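Local coordinates for protein EscN (PDB 2OBL) that belongs to the type III secretion ATPase family and has a P-loop fold related to the ATP synthase alpha/beta subunits, at residues Leu66-Gly69 with Ile70-Ile74. The protein carries 1 engineered substitution. Residues are numbered along the deposited sequence; the frame is centred on the assembly and turned at random.
Sequences LTCG and IGQRI
Gly69 and Gln72 are joined by two hydrogen bonds, one from each backbone N-H. Gly69 N donates a hydrogen bond to Gln72 OE1 at 2.9 Å. The N-H points at OE1 at 155°, but the donor stands above the amide plane. Gln72 N donates back to Gly69 O at 3.1 Å and closes a type II beta turn from Gly69 to Gln72. Gln72 reaches back because CG is anti to the backbone N (chi1 -160°) and the chain beyond it is extended. Gln72 OE1 also lies 3.1 Å from Cys68 CA. Cys68 SG rests on the end of Ile74, 3.6 Å from CD1. Gly71 has a positive phi of 93°, a conformation that favours glycine.

The turn links the short strand 68-69, paired with strand 54-55, to strand 73-78 of the central sheet. That strand leads into the probable P-loop (Walker A) of this nucleotide-binding domain fold.

A water bridges Leu66 and Gln72. It donates to Leu66 O at 3.0 Å and accepts a weak bond from Gln72 NE2, which also makes a weak bond to Asp241 O. Further out, Thr216 OG1 bonds Gly71 N, and Ile74 packs on Thr216 and Ile218 of strand 214-222. Arg73 forms a salt bridge with Asp241.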
ATOM      1  N   LEU A  66       3.625   1.357 -12.837  1.00 19.92           N
ATOM      2  CA  LEU A  66       4.442   1.262 -11.626  1.00 21.12           C
ATOM      3  C   LEU A  66       4.298  -0.137 -11.047  1.00 20.90           C
ATOM      4  O   LEU A  66       4.089  -0.301  -9.844  1.00 20.78           O
ATOM      5  CB  LEU A  66       3.955   2.280 -10.594  1.00 21.93           C
ATOM      6  CG  LEU A  66       3.922   3.754 -11.003  1.00 21.55           C
ATOM      7  CD1 LEU A  66       2.900   4.579 -10.169  1.00 22.69           C
ATOM      8  CD2 LEU A  66       5.324   4.319 -10.878  1.00 21.54           C
ATOM      9  N   THR A  67       4.393  -1.133 -11.916  1.00 20.93           N
ATOM     10  CA  THR A  67       3.963  -2.488 -11.588  1.00 20.72           C
ATOM     11  C   THR A  67       4.623  -3.073 -10.350  1.00 20.54           C
ATOM     12  O   THR A  67       5.850  -3.041 -10.201  1.00 19.78           O
ATOM     13  CB  THR A  67       4.195  -3.438 -12.767  1.00 21.12           C
ATOM     14  OG1 THR A  67       3.849  -2.765 -13.988  1.00 20.17           O
ATOM     15  CG2 THR A  67       3.366  -4.691 -12.596  1.00 20.97           C
ATOM     16  N   CYS A  68       3.783  -3.604  -9.467  1.00 20.70           N
ATOM     17  CA  CYS A  68       4.236  -4.204  -8.215  1.00 21.89           C
ATOM     18  C   CYS A  68       4.666  -5.637  -8.463  1.00 20.13           C
ATOM     19  O   CYS A  68       4.265  -6.241  -9.450  1.00 20.54           O
ATOM     20  CB  CYS A  68       3.115  -4.223  -7.182  1.00 22.65           C
ATOM     21  SG  CYS A  68       2.537  -2.620  -6.660  1.00 27.34           S
ATOM     22  N   GLY A  69       5.455  -6.183  -7.540  1.00 18.01           N
ATOM     23  CA  GLY A  69       5.911  -7.559  -7.638  1.00 15.88           C
ATOM     24  C   GLY A  69       5.559  -8.388  -6.417  1.00 14.81           C
ATOM     25  O   GLY A  69       5.411  -7.858  -5.319  1.00 13.92           O
ATOM     26  N   ILE A  70       5.418  -9.694  -6.610  1.00 14.04           N
ATOM     27  CA  ILE A  70       5.125 -10.591  -5.487  1.00 13.55           C
ATOM     28  C   ILE A  70       6.277 -10.571  -4.487  1.00 13.42           C
ATOM     29  O   ILE A  70       7.439 -10.850  -4.844  1.00 13.08           O
ATOM     30  CB  ILE A  70       4.828 -12.027  -5.956  1.00 13.61           C
ATOM     31  CG1 ILE A  70       3.598 -12.044  -6.875  1.00 14.18           C
ATOM     32  CG2 ILE A  70       4.607 -12.947  -4.776  1.00 14.31           C
ATOM     33  CD1 ILE A  70       3.227 -13.450  -7.380  1.00 14.44           C
ATOM     34  N   GLY A  71       5.950 -10.206  -3.248  1.00 12.47           N
ATOM     35  CA  GLY A  71       6.916 -10.125  -2.152  1.00 12.03           C
ATOM     36  C   GLY A  71       7.537  -8.743  -1.962  1.00 11.74           C
ATOM     37  O   GLY A  71       8.411  -8.558  -1.129  1.00 11.97           O
ATOM     38  N   GLN A  72       7.086  -7.771  -2.751  1.00 11.91           N
ATOM     39  CA  GLN A  72       7.547  -6.396  -2.633  1.00 12.87           C
ATOM     40  C   GLN A  72       7.055  -5.767  -1.339  1.00 12.97           C
ATOM     41  O   GLN A  72       5.987  -6.138  -0.834  1.00 12.62           O
ATOM     42  CB  GLN A  72       6.998  -5.586  -3.805  1.00 13.72           C
ATOM     43  CG  GLN A  72       7.734  -4.314  -4.103  1.00 15.57           C
ATOM     44  CD  GLN A  72       7.119  -3.553  -5.253  1.00 15.53           C
ATOM     45  OE1 GLN A  72       6.056  -3.925  -5.750  1.00 14.66           O
ATOM     46  NE2 GLN A  72       7.756  -2.455  -5.656  1.00 16.67           N
ATOM     47  N   ARG A  73       7.855  -4.836  -0.807  1.00 12.57           N
ATOM     48  CA  ARG A  73       7.410  -3.892   0.223  1.00 12.17           C
ATOM     49  C   ARG A  73       7.137  -2.548  -0.439  1.00 12.29           C
ATOM     50  O   ARG A  73       8.033  -1.962  -1.058  1.00 11.95           O
ATOM     51  CB  ARG A  73       8.459  -3.724   1.324  1.00 13.28           C
ATOM     52  CG  ARG A  73       8.609  -4.941   2.255  1.00 15.64           C
ATOM     53  CD  ARG A  73       9.509  -5.986   1.645  1.00 18.27           C
ATOM     54  NE  ARG A  73      10.726  -5.358   1.128  1.00 20.23           N
ATOM     55  CZ  ARG A  73      11.816  -5.116   1.851  1.00 21.35           C
ATOM     56  NH1 ARG A  73      11.878  -5.495   3.126  1.00 21.76           N
ATOM     57  NH2 ARG A  73      12.859  -4.519   1.288  1.00 22.42           N
ATOM     58  N   ILE A  74       5.897  -2.079  -0.335  1.00 11.54           N
ATOM     59  CA  ILE A  74       5.440  -0.899  -1.073  1.00 12.02           C
ATOM     60  C   ILE A  74       4.907   0.124  -0.097  1.00 11.99           C
ATOM     61  O   ILE A  74       4.174  -0.232   0.819  1.00 12.10           O
ATOM     62  CB  ILE A  74       4.265  -1.298  -2.007  1.00 13.06           C
ATOM     63  CG1 ILE A  74       4.681  -2.439  -2.945  1.00 14.18           C
ATOM     64  CG2 ILE A  74       3.711  -0.081  -2.756  1.00 14.47           C
ATOM     65  CD1 ILE A  74       3.537  -3.394  -3.276  1.00 14.85           C
TER
HETATM   66  O   HOH W   1       5.178  -0.855  -7.060  1.00 34.12           O